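Local coordinates for protein response regulator aspartate phosphatase H (Bacillus subtilis, PDB 3Q15) that dephosphorylates the sporulation phosphotransferase Spo0F and also acts on the response regulator ComA, helping to separate competence from sporulation in time, at residues V14-N17 and E18-K21. Numbering follows the deposited sequence.
Sequences VKIN and EWYK
Lys21 folds back over the carbonyl of Asn17, one turn earlier in helix 9-24. This helix belongs to the small N-terminal three-helix bundle domain of the Rap protein. Its turns are held by regular i to i+4 backbone bonds. Lys21 N donates to Asn17 O at 3.1 Å, and Tyr20 N donates to Ile16 O at 2.8 Å.

CG of Lys21 lies beside the backbone N and anti to the carbonyl carbon (chi1 -71°), which turns it back toward the preceding turn. CB rests near Asn17 O, and CG comes closer, at 3.4 Å from that same oxygen. CD stands off at 4.1 Å from Asn17 O and CE lies farther still, before the bend at chi4 (55°) brings NZ back. The tip NZ comes to 3.7 Å from Asn17 O. A water joins the two: it accepts from Lys21 NZ and gives a weak bond to Asn17 O. That oxygen therefore has the Lys21 amide as its main partner and the water as a minor one.

The Asn17 amide group is engaged beyond this turn. OD1 is hydrogen-bonded to Tyr54 OH of helix 49-67, and ND2 donates to Ser103 O of helix 93-113, so the two ends of the amide link helix 9-24 to two other helices. Lys15 NZ forms salt bridges with Asp41 and Glu37 of helix 28-41.

Ile16 and Trp19 meet on a buried flank of the helix. The Trp19 ring also meets His62, and its NE1 is hydrogen-bonded to His62 ND1. Within the turn, Trp19 CB sits 3.2 Å from Ile16 O, and the gamma methyl CG2 of Ile16 approaches ring atom CE3 of Trp19 at 4.3 Å.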
loop_
_atom_site.group_PDB
_atom_site.type_symbol
_atom_site.label_atom_id
_atom_site.label_comp_id
_atom_site.label_asym_id
_atom_site.label_seq_id
_atom_site.Cartn_x
_atom_site.Cartn_y
_atom_site.Cartn_z
ATOM N N VAL A 14 -5.379 -8.674 -20.904
ATOM C CA VAL A 14 -6.792 -8.367 -20.716
ATOM C C VAL A 14 -7.655 -8.882 -21.868
ATOM O O VAL A 14 -8.830 -9.184 -21.675
ATOM C CB VAL A 14 -7.051 -6.863 -20.480
ATOM C CG1 VAL A 14 -6.436 -6.420 -19.161
ATOM C CG2 VAL A 14 -6.522 -6.032 -21.639
ATOM N N LYS A 15 -7.077 -8.986 -23.061
ATOM C CA LYS A 15 -7.793 -9.574 -24.188
ATOM C C LYS A 15 -7.980 -11.075 -23.961
ATOM O O LYS A 15 -9.016 -11.641 -24.316
ATOM C CB LYS A 15 -7.069 -9.313 -25.511
ATOM C CG LYS A 15 -7.742 -9.963 -26.710
ATOM C CD LYS A 15 -7.097 -9.543 -28.021
ATOM C CE LYS A 15 -7.286 -8.054 -28.280
ATOM N NZ LYS A 15 -6.789 -7.647 -29.624
ATOM N N ILE A 16 -6.973 -11.707 -23.365
ATOM C CA ILE A 16 -7.069 -13.109 -22.958
ATOM C C ILE A 16 -8.163 -13.284 -21.899
ATOM O O ILE A 16 -8.906 -14.265 -21.914
ATOM C CB ILE A 16 -5.721 -13.640 -22.419
ATOM C CG1 ILE A 16 -4.679 -13.678 -23.538
ATOM C CG2 ILE A 16 -5.892 -15.027 -21.814
ATOM C CD1 ILE A 16 -3.340 -14.245 -23.120
ATOM N N ASN A 17 -8.255 -12.321 -20.986
ATOM C CA ASN A 17 -9.328 -12.290 -20.001
ATOM C C ASN A 17 -10.688 -12.277 -20.686
ATOM O O ASN A 17 -11.632 -12.917 -20.226
ATOM C CB ASN A 17 -9.208 -11.047 -19.115
ATOM C CG ASN A 17 -8.026 -11.111 -18.169
ATOM O OD1 ASN A 17 -7.232 -12.055 -18.204
ATOM N ND2 ASN A 17 -7.899 -10.100 -17.319
ATOM N N GLU A 18 -10.783 -11.521 -21.775
ATOM C CA GLU A 18 -12.024 -11.425 -22.525
ATOM C C GLU A 18 -12.273 -12.742 -23.239
ATOM O O GLU A 18 -13.403 -13.225 -23.301
ATOM C CB GLU A 18 -11.959 -10.279 -23.537
ATOM C CG GLU A 18 -13.222 -10.125 -24.360
ATOM C CD GLU A 18 -14.442 -9.848 -23.506
ATOM O OE1 GLU A 18 -15.559 -10.209 -23.932
ATOM O OE2 GLU A 18 -14.283 -9.264 -22.412
ATOM N N TRP A 19 -11.201 -13.311 -23.783
ATOM C CA TRP A 19 -11.242 -14.628 -24.403
ATOM C C TRP A 19 -11.816 -15.645 -23.410
ATOM O O TRP A 19 -12.708 -16.426 -23.747
ATOM C CB TRP A 19 -9.830 -15.017 -24.854
ATOM C CG TRP A 19 -9.695 -16.389 -25.438
ATOM C CD1 TRP A 19 -10.701 -17.220 -25.837
ATOM C CD2 TRP A 19 -8.473 -17.094 -25.679
ATOM N NE1 TRP A 19 -10.180 -18.399 -26.315
ATOM C CE2 TRP A 19 -8.809 -18.346 -26.227
ATOM C CE3 TRP A 19 -7.119 -16.786 -25.486
ATOM C CZ2 TRP A 19 -7.852 -19.291 -26.582
ATOM C CZ3 TRP A 19 -6.170 -17.722 -25.837
ATOM C CH2 TRP A 19 -6.539 -18.961 -26.382
ATOM N N TYR A 20 -11.310 -15.605 -22.179
ATOM C CA TYR A 20 -11.756 -16.489 -21.105
ATOM C C TYR A 20 -13.249 -16.346 -20.828
ATOM O O TYR A 20 -13.949 -17.336 -20.621
ATOM C CB TYR A 20 -10.981 -16.174 -19.824
ATOM C CG TYR A 20 -11.051 -17.253 -18.763
ATOM C CD1 TYR A 20 -11.344 -18.570 -19.099
ATOM C CD2 TYR A 20 -10.825 -16.954 -17.427
ATOM C CE1 TYR A 20 -11.404 -19.560 -18.131
ATOM C CE2 TYR A 20 -10.886 -17.938 -16.448
ATOM C CZ TYR A 20 -11.175 -19.237 -16.806
ATOM O OH TYR A 20 -11.236 -20.216 -15.842
ATOM N N LYS A 21 -13.726 -15.105 -20.799
ATOM C CA LYS A 21 -15.140 -14.837 -20.564
ATOM C C LYS A 21 -16.018 -15.551 -21.589
ATOM O O LYS A 21 -17.037 -16.148 -21.239
ATOM C CB LYS A 21 -15.415 -13.333 -20.588
ATOM C CG LYS A 21 -14.861 -12.569 -19.396
ATOM C CD LYS A 21 -15.178 -11.086 -19.508
ATOM C CE LYS A 21 -14.753 -10.334 -18.255
ATOM N NZ LYS A 21 -13.319 -10.565 -17.941
HETATM O O HOH W 1 -12.183 -12.944 -16.787
#